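Local coordinates for uncharacterized protein (PDB 4Q6U), which is of unknown function but, with one GAF-like and two PAS-like domains, is probably a three-domain sensor protein of Mycobacterium tuberculosis, at residues F144-P149 against D265-A270; T250-K255 against G273-P278; W113-G118 against L161-K166; R301-G304 against D308-P311; A196-P201 against V208-N213. All blocks are in the same frame, centred on the assembly; numbering follows the deposited sequence.

How the contacts relate
Contacts 3 and 5 lie in the middle PAS-like domain, contacts 2 and 4 in the C-terminal one, and contact 1 joins the two. Strands 109-114 and 206-215, neighbours in the middle sheet, carry contacts 3 and 5, whose centres are about 10 Å apart. The C-terminal sheet is reached by contacts 2 and 4, about 11 Å apart between centres. Contacts 3 and 5 close before contacts 2 and 4 open along the chain, whereas contact 1 spans 116 residues from domain to domain. It touches contacts 2, 3 and 4, linking both sides of the domain boundary; R275 of contact 2 also crosses it to R117 of contact 3. Contact 5 lies beside the N-terminal domain.

Contact 1 of 5, residues F144-P149 against D265-A270; sequences FAEDLP and DWRRSA
E146 OE2 is gripped by two donors, R267 NE at 2.9 Å and a bridging water at 2.6 Å. The N-H of R267 points almost straight at it (162°) and lies in the guanidinium plane, but it meets the oxygen from above the carboxylate plane; the two flat groups stand nearly perpendicular. The water also accepts from R267 NH2, so the arginine holds this oxygen once directly and once through solvent. OE1 accepts from the backbone N of A143, and a second water lies within hydrogen-bonding distance of OE1 and R267 O, though it cannot serve all the acceptors around it. With CG anti to its carbonyl carbon (chi1 -62°), E146 sets CG 3.5 Å from CZ3 of W266, and the extended chain beyond carries the carboxylate on to R267. R267 also lies on the indole, its CG 3.3 Å above one face, toward the rim. Further back, D265 OD1 takes the backbone N of R268 in an Asx motif that shapes the turn. A surface salt bridge between the middle and C-terminal PAS-like domains results, in which backbone, water and arginine together fix the carboxylate and probably stabilise its negative charge.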
# COMPACT_ATOMS: atom_id res chain seq x y z
N PHE B 144 0.31 -23.11 3.11
CA PHE B 144 0.92 -21.86 2.66
C PHE B 144 0.83 -20.81 3.78
O PHE B 144 1.74 -20.01 3.96
CB PHE B 144 0.24 -21.33 1.39
CG PHE B 144 0.39 -22.23 0.19
CD1 PHE B 144 1.37 -23.20 0.13
CD2 PHE B 144 -0.48 -22.10 -0.89
CE1 PHE B 144 1.51 -24.03 -0.98
CE2 PHE B 144 -0.35 -22.92 -2.01
CZ PHE B 144 0.64 -23.89 -2.05
N ALA B 145 -0.26 -20.84 4.55
CA ALA B 145 -0.45 -19.85 5.60
C ALA B 145 0.54 -20.03 6.77
O ALA B 145 0.61 -19.18 7.66
CB ALA B 145 -1.92 -19.88 6.13
N GLU B 146 1.32 -21.12 6.76
CA GLU B 146 2.36 -21.32 7.77
C GLU B 146 3.69 -20.68 7.33
O GLU B 146 4.60 -20.49 8.15
CB GLU B 146 2.57 -22.82 8.06
CG GLU B 146 1.32 -23.51 8.65
CD GLU B 146 1.52 -24.98 8.97
OE1 GLU B 146 1.10 -25.83 8.15
OE2 GLU B 146 2.07 -25.31 10.06
N ASP B 147 3.81 -20.37 6.04
CA ASP B 147 5.02 -19.74 5.51
C ASP B 147 4.84 -18.22 5.39
O ASP B 147 5.80 -17.47 5.40
CB ASP B 147 5.38 -20.35 4.15
CG ASP B 147 6.04 -21.71 4.28
OD1 ASP B 147 6.08 -22.24 5.42
OD2 ASP B 147 6.53 -22.24 3.26
N LEU B 148 3.59 -17.77 5.25
CA LEU B 148 3.30 -16.35 5.22
C LEU B 148 2.99 -15.88 6.64
O LEU B 148 2.45 -16.64 7.43
CB LEU B 148 2.13 -16.06 4.28
CG LEU B 148 2.39 -16.43 2.81
CD1 LEU B 148 1.13 -16.23 1.98
CD2 LEU B 148 3.54 -15.61 2.24
N PRO B 149 3.34 -14.63 6.97
CA PRO B 149 3.00 -14.18 8.32
C PRO B 149 1.49 -14.12 8.50
O PRO B 149 0.77 -14.04 7.50
CB PRO B 149 3.61 -12.78 8.39
CG PRO B 149 4.69 -12.79 7.38
CD PRO B 149 4.21 -13.67 6.27
N ASP B 265 -8.67 -28.27 12.64
CA ASP B 265 -7.28 -28.64 12.38
C ASP B 265 -6.88 -28.29 10.96
O ASP B 265 -6.79 -29.18 10.10
CB ASP B 265 -7.06 -30.14 12.66
CG ASP B 265 -5.59 -30.48 12.89
OD1 ASP B 265 -4.71 -29.69 12.50
OD2 ASP B 265 -5.32 -31.57 13.44
N TRP B 266 -6.65 -27.00 10.71
CA TRP B 266 -6.23 -26.52 9.41
C TRP B 266 -4.80 -26.98 9.07
O TRP B 266 -4.46 -27.12 7.90
CB TRP B 266 -6.33 -24.98 9.33
CG TRP B 266 -5.54 -24.27 10.39
CD1 TRP B 266 -5.94 -24.01 11.68
CD2 TRP B 266 -4.22 -23.73 10.27
NE1 TRP B 266 -4.94 -23.36 12.36
CE2 TRP B 266 -3.88 -23.16 11.52
CE3 TRP B 266 -3.30 -23.67 9.22
CZ2 TRP B 266 -2.65 -22.55 11.75
CZ3 TRP B 266 -2.07 -23.05 9.45
CH2 TRP B 266 -1.76 -22.50 10.70
N ARG B 267 -3.98 -27.22 10.09
CA ARG B 267 -2.59 -27.61 9.84
C ARG B 267 -2.48 -29.06 9.35
O ARG B 267 -1.80 -29.34 8.36
CB ARG B 267 -1.74 -27.42 11.10
CG ARG B 267 -1.43 -25.94 11.38
CD ARG B 267 -0.50 -25.74 12.57
NE ARG B 267 0.78 -26.43 12.39
CZ ARG B 267 1.17 -27.47 13.10
NH1 ARG B 267 0.39 -27.94 14.07
NH2 ARG B 267 2.34 -28.05 12.87
N ARG B 268 -3.16 -29.97 10.03
CA ARG B 268 -3.13 -31.38 9.62
C ARG B 268 -3.78 -31.57 8.25
O ARG B 268 -3.29 -32.33 7.42
CB ARG B 268 -3.83 -32.26 10.65
CG ARG B 268 -3.70 -33.77 10.39
CD ARG B 268 -4.69 -34.55 11.23
NE ARG B 268 -6.04 -34.48 10.67
CZ ARG B 268 -7.12 -34.09 11.34
NH1 ARG B 268 -7.02 -33.73 12.61
NH2 ARG B 268 -8.30 -34.07 10.74
N SER B 269 -4.89 -30.87 8.02
CA SER B 269 -5.65 -31.10 6.80
C SER B 269 -5.09 -30.33 5.60
O SER B 269 -5.60 -30.45 4.49
CB SER B 269 -7.14 -30.75 7.02
OG SER B 269 -7.31 -29.37 7.27
N ALA B 270 -4.01 -29.57 5.81
CA ALA B 270 -3.37 -28.89 4.69
C ALA B 270 -2.87 -29.92 3.67
O ALA B 270 -3.05 -29.74 2.46
CB ALA B 270 -2.22 -28.02 5.17
O HOH W 1 0.72 -28.38 8.74
O HOH W 2 3.61 -27.33 10.55

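Contact 2 of 5, residues T250-K255 against G273-P278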
# COMPACT_ATOMS: atom_id res chain seq x y z
N THR B 250 -10.19 -24.79 -4.57
CA THR B 250 -9.70 -25.97 -3.86
C THR B 250 -9.87 -25.90 -2.34
O THR B 250 -9.65 -26.90 -1.65
CB THR B 250 -8.21 -26.19 -4.17
OG1 THR B 250 -7.47 -25.01 -3.82
CG2 THR B 250 -8.01 -26.47 -5.65
N TRP B 251 -10.26 -24.73 -1.84
CA TRP B 251 -10.30 -24.42 -0.40
C TRP B 251 -8.91 -24.50 0.24
O TRP B 251 -8.78 -24.70 1.45
CB TRP B 251 -11.28 -25.34 0.35
CG TRP B 251 -11.76 -24.70 1.62
CD1 TRP B 251 -11.37 -25.01 2.90
CD2 TRP B 251 -12.69 -23.62 1.74
NE1 TRP B 251 -12.01 -24.19 3.80
CE2 TRP B 251 -12.83 -23.33 3.11
CE3 TRP B 251 -13.43 -22.87 0.81
CZ2 TRP B 251 -13.68 -22.32 3.58
CZ3 TRP B 251 -14.27 -21.87 1.28
CH2 TRP B 251 -14.39 -21.61 2.66
N THR B 252 -7.87 -24.33 -0.56
CA THR B 252 -6.52 -24.28 -0.04
C THR B 252 -6.35 -23.01 0.81
O THR B 252 -6.74 -21.92 0.38
CB THR B 252 -5.47 -24.30 -1.16
OG1 THR B 252 -5.57 -25.53 -1.88
CG2 THR B 252 -4.06 -24.15 -0.59
N LEU B 253 -5.82 -23.16 2.01
CA LEU B 253 -5.60 -22.01 2.88
C LEU B 253 -4.33 -21.26 2.47
O LEU B 253 -3.26 -21.87 2.33
CB LEU B 253 -5.51 -22.47 4.34
CG LEU B 253 -5.32 -21.41 5.42
CD1 LEU B 253 -6.51 -20.47 5.49
CD2 LEU B 253 -5.08 -22.10 6.75
N LEU B 254 -4.45 -19.95 2.26
CA LEU B 254 -3.32 -19.15 1.76
C LEU B 254 -2.66 -18.30 2.83
O LEU B 254 -1.43 -18.28 2.95
CB LEU B 254 -3.77 -18.24 0.62
CG LEU B 254 -4.50 -18.89 -0.57
CD1 LEU B 254 -5.01 -17.80 -1.50
CD2 LEU B 254 -3.59 -19.87 -1.32
N LYS B 255 -3.47 -17.57 3.60
CA LYS B 255 -2.94 -16.61 4.55
C LYS B 255 -3.92 -16.31 5.67
O LYS B 255 -5.11 -16.14 5.42
CB LYS B 255 -2.57 -15.30 3.85
CG LYS B 255 -1.92 -14.30 4.80
CD LYS B 255 -1.61 -13.00 4.12
CE LYS B 255 -1.00 -12.02 5.10
NZ LYS B 255 0.46 -12.22 5.32
N GLY B 273 -5.89 -35.83 4.20
CA GLY B 273 -7.30 -36.05 4.44
C GLY B 273 -8.21 -35.07 3.75
O GLY B 273 -7.77 -34.21 2.98
N PRO B 274 -9.52 -35.20 4.01
CA PRO B 274 -10.52 -34.30 3.43
C PRO B 274 -10.31 -32.87 3.94
O PRO B 274 -9.95 -32.70 5.10
CB PRO B 274 -11.84 -34.88 3.93
CG PRO B 274 -11.48 -35.67 5.15
CD PRO B 274 -10.11 -36.22 4.88
N ARG B 275 -10.48 -31.87 3.07
CA ARG B 275 -10.35 -30.48 3.50
C ARG B 275 -11.67 -30.02 4.09
O ARG B 275 -11.73 -29.13 4.94
CB ARG B 275 -9.96 -29.57 2.35
CG ARG B 275 -8.66 -29.89 1.64
CD ARG B 275 -8.53 -28.92 0.48
NE ARG B 275 -7.49 -29.29 -0.47
CZ ARG B 275 -6.24 -28.85 -0.41
NH1 ARG B 275 -5.87 -28.03 0.57
NH2 ARG B 275 -5.36 -29.22 -1.32
N LEU B 276 -12.74 -30.62 3.59
CA LEU B 276 -14.07 -30.36 4.09
C LEU B 276 -14.88 -31.64 4.04
O LEU B 276 -14.47 -32.62 3.41
CB LEU B 276 -14.76 -29.26 3.28
CG LEU B 276 -14.51 -29.08 1.78
CD1 LEU B 276 -14.68 -30.38 1.00
CD2 LEU B 276 -15.42 -28.00 1.21
N HIS B 277 -16.02 -31.63 4.70
CA HIS B 277 -16.94 -32.75 4.60
C HIS B 277 -17.37 -32.90 3.15
O HIS B 277 -17.73 -31.92 2.51
CB HIS B 277 -18.15 -32.54 5.51
CG HIS B 277 -18.85 -33.81 5.87
ND1 HIS B 277 -19.66 -34.49 4.99
CD2 HIS B 277 -18.88 -34.51 7.03
CE1 HIS B 277 -20.15 -35.56 5.58
NE2 HIS B 277 -19.69 -35.60 6.82
N PRO B 278 -17.31 -34.13 2.62
CA PRO B 278 -17.68 -34.38 1.22
C PRO B 278 -19.13 -33.99 0.91
O PRO B 278 -19.44 -33.65 -0.23
CB PRO B 278 -17.46 -35.89 1.06
CG PRO B 278 -17.47 -36.44 2.45
CD PRO B 278 -16.89 -35.36 3.30
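R275 passes across T250 and T252, with CD 3.1 Å from the carbonyl oxygen of T250. The next atom, NE, is 3.4 Å from the same oxygen, but its N-H is badly angled and no hydrogen bond forms. At the end of the chain, T252 OG1 sits over one face of the guanidinium, 3.3 Å above its plane and displaced toward the rim, with NH1 its nearest nitrogen at 3.5 Å. The hydroxyl therefore covers the cation from above instead of meeting an N-H head on. R275 gets there by running extended from CG to NE (chi2 176°, chi3 -167°). The guanidinium is anchored by NH2, which donates to the carbonyl oxygen of R117 in the middle domain.

A second shell stands behind both partners. T250 OG1 and T252 OG1 are hydrogen-bonded at 2.8 Å, a link that ties the two threonines together across W251, whose backbone has positive phi. Two residues on from the arginine, the backbone of H277 pairs with R301, so the loop carrying R275 is itself joined to the sheet. Farther on, in strand 253-256, L254 and K255 both face L245 in a classic beta bulge, and L254 packs against helix 157-165.

Across these two segments the arginine is thus held by packing and by the polar surroundings of its charge, while NH2 makes a hydrogen bond across the domain boundary; the nearby carbonyl and hydroxyl oxygens would be expected to ease the burden of its positive charge.

Contact 3 of 5, residues W113-G118 against L161-K166; sequences WDLTRG and LAMAVK
L115 meets the flat peptide group that follows M163 from well out of its plane: CD1 comes to 3.2 Å from the carbonyl oxygen of M163, a selenomethionine. The same methyl is 4.4 Å from CG of M163, while the other branch, CD2, rests against A164, 3.7 Å from its CA and 4.0 Å from its CB. With CG anti to its carbonyl carbon (chi1 -55°), L115 points its branched end at the helix, CD1 on M163 and CD2 on A164. A second flat group borders the contact more loosely. The indole of W113 has CE3 4.6 Å from A164 CB, is stacked by the ring of F144, and sends its NE1 to D147 OD2 in a hydrogen bond.

The third flat group, the carboxylate of D114, shapes the turn that presents L115. Its OD1 receives the backbone N of R117 at 2.9 Å from above the carboxylate plane, forming an Asx motif, and the N of T116 adds a weak bond. D114 OD2 is taken by H206, and G118 N closes on D114 O.

No hydrogen bond joins the two segments; an apolar side chain meets helix backbone and side chains. The end of strand 109-114, in the antiparallel sheet of the middle domain (strand order 2-1-5-4-3), and the turn after it meet the last part of helix 157-165; helices following the second strand of such a sheet are as in the PAS fold.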
# COMPACT_ATOMS: atom_id res chain seq x y z
N TRP B 113 6.59 -24.54 -2.96
CA TRP B 113 5.15 -24.59 -2.81
C TRP B 113 4.62 -25.42 -3.97
O TRP B 113 4.83 -25.06 -5.14
CB TRP B 113 4.52 -23.20 -2.82
CG TRP B 113 4.71 -22.43 -1.55
CD1 TRP B 113 5.56 -22.72 -0.53
CD2 TRP B 113 4.00 -21.24 -1.17
NE1 TRP B 113 5.43 -21.77 0.47
CE2 TRP B 113 4.48 -20.86 0.10
CE3 TRP B 113 3.01 -20.46 -1.78
CZ2 TRP B 113 4.01 -19.73 0.78
CZ3 TRP B 113 2.54 -19.34 -1.10
CH2 TRP B 113 3.04 -18.98 0.16
N ASP B 114 3.98 -26.55 -3.67
CA ASP B 114 3.26 -27.29 -4.71
C ASP B 114 1.88 -26.66 -4.84
O ASP B 114 1.03 -26.85 -3.97
CB ASP B 114 3.17 -28.79 -4.38
CG ASP B 114 2.62 -29.62 -5.54
OD1 ASP B 114 1.70 -29.15 -6.24
OD2 ASP B 114 3.10 -30.76 -5.75
N LEU B 115 1.67 -25.91 -5.91
CA LEU B 115 0.41 -25.18 -6.10
C LEU B 115 -0.74 -26.11 -6.48
O LEU B 115 -1.90 -25.81 -6.24
CB LEU B 115 0.57 -24.10 -7.17
CG LEU B 115 1.72 -23.14 -6.89
CD1 LEU B 115 1.86 -22.12 -8.01
CD2 LEU B 115 1.52 -22.48 -5.54
N THR B 116 -0.40 -27.25 -7.07
CA THR B 116 -1.43 -28.22 -7.43
C THR B 116 -1.95 -28.93 -6.18
O THR B 116 -3.15 -29.13 -6.03
CB THR B 116 -0.91 -29.26 -8.44
OG1 THR B 116 -0.42 -28.60 -9.61
CG2 THR B 116 -2.02 -30.23 -8.83
N ARG B 117 -1.04 -29.29 -5.28
CA ARG B 117 -1.42 -29.91 -4.01
C ARG B 117 -1.94 -28.88 -3.02
O ARG B 117 -2.77 -29.17 -2.16
CB ARG B 117 -0.24 -30.66 -3.40
CG ARG B 117 0.27 -31.83 -4.21
CD ARG B 117 1.52 -32.43 -3.56
NE ARG B 117 1.25 -32.93 -2.22
CZ ARG B 117 2.10 -32.83 -1.19
NH1 ARG B 117 3.28 -32.26 -1.35
NH2 ARG B 117 1.75 -33.31 -0.01
N GLY B 118 -1.43 -27.66 -3.13
CA GLY B 118 -1.70 -26.65 -2.13
C GLY B 118 -0.88 -26.88 -0.88
O GLY B 118 -1.34 -26.58 0.22
N LEU B 161 0.26 -14.47 -3.59
CA LEU B 161 -1.06 -15.08 -3.53
C LEU B 161 -1.58 -15.35 -4.93
O LEU B 161 -2.20 -16.38 -5.18
CB LEU B 161 -2.02 -14.17 -2.74
CG LEU B 161 -1.62 -13.87 -1.30
CD1 LEU B 161 -2.43 -12.68 -0.72
CD2 LEU B 161 -1.80 -15.11 -0.42
N ALA B 162 -1.34 -14.41 -5.84
CA ALA B 162 -1.75 -14.57 -7.23
C ALA B 162 -1.07 -15.79 -7.83
O ALA B 162 -1.72 -16.61 -8.48
CB ALA B 162 -1.42 -13.32 -8.05
N MSE B 163 0.23 -15.89 -7.61
CA MSE B 163 1.04 -17.04 -8.04
C MSE B 163 0.36 -18.34 -7.60
O MSE B 163 0.31 -19.30 -8.36
CB MSE B 163 2.47 -16.92 -7.47
CG MSE B 163 3.46 -18.04 -7.85
SE MSE B 163 5.33 -17.79 -7.22
CE MSE B 163 5.86 -16.28 -8.36
N ALA B 164 -0.21 -18.34 -6.40
CA ALA B 164 -0.74 -19.57 -5.81
C ALA B 164 -2.14 -20.00 -6.29
O ALA B 164 -2.41 -21.20 -6.35
CB ALA B 164 -0.74 -19.43 -4.30
N VAL B 165 -3.03 -19.06 -6.62
CA VAL B 165 -4.43 -19.44 -6.90
C VAL B 165 -4.72 -19.71 -8.37
O VAL B 165 -5.59 -20.52 -8.71
CB VAL B 165 -5.43 -18.35 -6.43
CG1 VAL B 165 -5.56 -18.35 -4.93
CG2 VAL B 165 -5.02 -16.99 -6.95
N LYS B 166 -4.01 -19.01 -9.23
CA LYS B 166 -4.17 -19.16 -10.66
C LYS B 166 -2.77 -19.42 -11.16
O LYS B 166 -2.02 -18.49 -11.45
CB LYS B 166 -4.79 -17.93 -11.31

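Contact 4 of 5, residues R301-G304 against D308-P311; sequences RLPG and DWVP
R301 and W309 approach through their CB atoms, 4.2 Å apart, and then part company. From there W309, with CG anti to its carbonyl carbon (chi1 -60°), carries its six-membered ring along the opposite strand: CE3 lies 3.6 Å from the carbonyl carbon of L302, which sits at the ring's edge, and CZ3 is 4.1 Å from CD of P303. R301 bends at chi3 (-72°) and takes its guanidinium to D280, with which NH2 forms a salt bridge. The indole also meets the H277 ring. These strands, 296-303 and 309-320, form the hairpin that closes one edge of the antiparallel sheet of the C-terminal PAS-like domain. L302 and V310 form a hydrogen-bonded pair of the hairpin, with V310 N donating to L302 O at 2.8 Å and L302 N donating back to V310 O at 2.9 Å. Their side chains share the sheet face away from R301 and P311. V310 has CG1 anti to its backbone N (chi1 167°), which leaves CG2 to pack on G304 CA at 3.8 Å. Beyond this pair G304 N reaches D308 O at 3.0 Å, from above the carbonyl plane, beside the turn of the hairpin.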
# COMPACT_ATOMS: atom_id res chain seq x y z
N ARG B 301 -18.69 -28.15 7.56
CA ARG B 301 -18.00 -29.05 8.46
C ARG B 301 -16.54 -29.18 8.02
O ARG B 301 -16.25 -29.62 6.92
CB ARG B 301 -18.70 -30.41 8.51
CG ARG B 301 -20.02 -30.37 9.29
CD ARG B 301 -20.88 -31.60 9.01
NE ARG B 301 -21.44 -31.54 7.66
CZ ARG B 301 -22.23 -32.48 7.14
NH1 ARG B 301 -22.56 -33.55 7.85
NH2 ARG B 301 -22.69 -32.33 5.91
N LEU B 302 -15.65 -28.73 8.90
CA LEU B 302 -14.21 -28.77 8.64
C LEU B 302 -13.55 -29.82 9.55
O LEU B 302 -14.10 -30.15 10.59
CB LEU B 302 -13.60 -27.39 8.87
CG LEU B 302 -14.23 -26.30 8.00
CD1 LEU B 302 -13.67 -24.93 8.35
CD2 LEU B 302 -13.98 -26.62 6.54
N PRO B 303 -12.37 -30.34 9.16
CA PRO B 303 -11.70 -31.39 9.93
C PRO B 303 -11.39 -31.00 11.37
O PRO B 303 -10.80 -29.96 11.60
CB PRO B 303 -10.39 -31.62 9.16
CG PRO B 303 -10.63 -31.08 7.81
CD PRO B 303 -11.58 -29.93 7.98
N GLY B 304 -11.77 -31.84 12.33
CA GLY B 304 -11.50 -31.57 13.73
C GLY B 304 -10.16 -32.04 14.27
O GLY B 304 -9.45 -32.84 13.66
N ASP B 308 -13.86 -36.07 13.99
CA ASP B 308 -13.70 -36.03 12.54
C ASP B 308 -14.11 -34.66 11.98
O ASP B 308 -13.40 -34.06 11.18
CB ASP B 308 -14.52 -37.14 11.88
CG ASP B 308 -13.87 -38.51 12.03
OD1 ASP B 308 -12.64 -38.56 12.26
OD2 ASP B 308 -14.58 -39.53 11.90
N TRP B 309 -15.26 -34.17 12.42
CA TRP B 309 -15.83 -32.97 11.83
C TRP B 309 -16.25 -31.95 12.88
O TRP B 309 -16.75 -32.29 13.95
CB TRP B 309 -17.02 -33.34 10.94
CG TRP B 309 -16.63 -34.26 9.82
CD1 TRP B 309 -16.99 -35.57 9.67
CD2 TRP B 309 -15.77 -33.95 8.72
NE1 TRP B 309 -16.43 -36.08 8.52
CE2 TRP B 309 -15.67 -35.11 7.93
CE3 TRP B 309 -15.08 -32.80 8.32
CZ2 TRP B 309 -14.91 -35.16 6.76
CZ3 TRP B 309 -14.32 -32.85 7.16
CH2 TRP B 309 -14.24 -34.02 6.40
N VAL B 310 -16.04 -30.68 12.54
CA VAL B 310 -16.41 -29.56 13.40
C VAL B 310 -17.15 -28.52 12.56
O VAL B 310 -16.63 -28.05 11.56
CB VAL B 310 -15.16 -28.92 14.06
CG1 VAL B 310 -15.51 -27.58 14.68
CG2 VAL B 310 -14.58 -29.86 15.10
N PRO B 311 -18.39 -28.19 12.96
CA PRO B 311 -19.15 -27.16 12.25
C PRO B 311 -18.56 -25.77 12.46
O PRO B 311 -18.30 -25.38 13.59
CB PRO B 311 -20.56 -27.25 12.86
CG PRO B 311 -20.35 -27.92 14.19
CD PRO B 311 -19.20 -28.86 14.00

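Contact 5 of 5, residues A196-P201 against V208-N213; sequences ALEPGP and VARAMN
E198 and R210 meet edge to edge, their carboxylate and guanidinium planes only 14° apart. The arginine presents its side rather than its end: NE points to E198 OE2 and NH2 to E198 OE1, one nitrogen to each oxygen, and both oxygens use their syn lone pairs. R210 NH2 is 2.8 Å from E198 OE1. R210 NE to E198 OE2 is modelled at 2.5 Å, short enough for its exact length to be doubtful, but the bond is straight, 178° at the hydrogen. Both chains are extended where it matters, E198 beyond CG (chi2 -176°) and R210 from CG to NE, so that the two groups are brought together obliquely in a side-on salt bridge.

The bridge lies at the loop end of the beta hairpin of strands 186-198 and 206-215, the fourth and fifth strands of the middle PAS-like sheet. A196 and V208 form a hydrogen-bonded pair here, with A196 N reaching V208 O at 2.9 Å and V208 N reaching A196 O at 3.0 Å. Beyond this pair the backbone pairing goes on from E198 to H206, and the E198 side chain reaches back over V208.

V208 lies under that carboxylate. Its CG1 is anti to the backbone N, leaving CG2 directed toward E198, 3.9 Å from OE1. The remaining nitrogen of R210, NH1, makes a salt bridge with D85 and a hydrogen bond with H89, both within the N-terminal domain, which also lends R87 as a long, weak ion-pair partner for E198 OE2.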
# COMPACT_ATOMS: atom_id res chain seq x y z
N ALA B 196 6.97 -23.18 -12.16
CA ALA B 196 7.13 -23.95 -13.38
C ALA B 196 6.32 -25.25 -13.32
O ALA B 196 6.00 -25.75 -12.24
CB ALA B 196 8.60 -24.25 -13.64
N LEU B 197 5.98 -25.79 -14.48
CA LEU B 197 5.31 -27.08 -14.55
C LEU B 197 6.32 -28.22 -14.43
O LEU B 197 7.33 -28.25 -15.13
CB LEU B 197 4.52 -27.20 -15.85
CG LEU B 197 3.29 -26.29 -15.94
CD1 LEU B 197 2.72 -26.25 -17.35
CD2 LEU B 197 2.24 -26.75 -14.94
N GLU B 198 6.06 -29.14 -13.51
CA GLU B 198 6.90 -30.32 -13.32
C GLU B 198 6.06 -31.58 -13.45
O GLU B 198 4.88 -31.56 -13.09
CB GLU B 198 7.60 -30.26 -11.97
CG GLU B 198 8.32 -28.95 -11.70
CD GLU B 198 9.09 -28.94 -10.40
OE1 GLU B 198 8.88 -29.85 -9.56
OE2 GLU B 198 9.90 -28.01 -10.21
N PRO B 199 6.64 -32.67 -13.98
CA PRO B 199 5.88 -33.92 -14.13
C PRO B 199 5.34 -34.44 -12.80
O PRO B 199 6.06 -34.46 -11.80
CB PRO B 199 6.91 -34.89 -14.71
CG PRO B 199 7.92 -34.02 -15.39
CD PRO B 199 8.00 -32.78 -14.53
N GLY B 200 4.08 -34.84 -12.79
CA GLY B 200 3.46 -35.40 -11.60
C GLY B 200 3.24 -36.90 -11.71
O GLY B 200 3.68 -37.53 -12.68
N PRO B 201 2.55 -37.48 -10.72
CA PRO B 201 2.37 -38.93 -10.57
C PRO B 201 1.55 -39.58 -11.68
O PRO B 201 1.97 -40.61 -12.21
CB PRO B 201 1.65 -39.05 -9.23
CG PRO B 201 0.94 -37.76 -9.06
CD PRO B 201 1.84 -36.73 -9.67
N VAL B 208 4.53 -25.86 -9.67
CA VAL B 208 5.33 -25.80 -8.46
C VAL B 208 6.15 -24.52 -8.44
O VAL B 208 6.79 -24.19 -9.45
CB VAL B 208 6.29 -27.01 -8.35
CG1 VAL B 208 7.15 -26.91 -7.10
CG2 VAL B 208 5.50 -28.33 -8.35
N ALA B 209 6.13 -23.81 -7.33
CA ALA B 209 6.99 -22.65 -7.14
C ALA B 209 8.20 -23.05 -6.28
O ALA B 209 8.04 -23.55 -5.17
CB ALA B 209 6.23 -21.50 -6.51
N ARG B 210 9.40 -22.87 -6.83
CA ARG B 210 10.62 -23.19 -6.09
C ARG B 210 11.30 -21.90 -5.66
O ARG B 210 11.35 -20.94 -6.43
CB ARG B 210 11.55 -24.06 -6.94
CG ARG B 210 10.97 -25.43 -7.25
CD ARG B 210 11.92 -26.35 -7.97
NE ARG B 210 11.29 -27.66 -8.13
CZ ARG B 210 11.42 -28.65 -7.25
NH1 ARG B 210 12.17 -28.49 -6.17
NH2 ARG B 210 10.80 -29.81 -7.46
N ALA B 211 11.85 -21.89 -4.45
CA ALA B 211 12.35 -20.66 -3.87
C ALA B 211 13.63 -20.84 -3.06
O ALA B 211 14.02 -21.95 -2.70
CB ALA B 211 11.26 -20.03 -2.98
N MSE B 212 14.31 -19.73 -2.79
CA MSE B 212 15.34 -19.70 -1.77
C MSE B 212 15.16 -18.45 -0.94
O MSE B 212 14.92 -17.38 -1.49
CB MSE B 212 16.75 -19.70 -2.40
CG MSE B 212 17.06 -20.92 -3.20
SE MSE B 212 18.87 -20.75 -3.89
CE MSE B 212 18.55 -19.43 -5.31
N ASN B 213 15.25 -18.57 0.38
CA ASN B 213 15.37 -17.35 1.18
C ASN B 213 16.74 -17.22 1.82
O ASN B 213 17.61 -18.10 1.68
CB ASN B 213 14.24 -17.26 2.23
CG ASN B 213 14.36 -18.31 3.34
OD1 ASN B 213 15.38 -18.98 3.49
ND2 ASN B 213 13.30 -18.44 4.13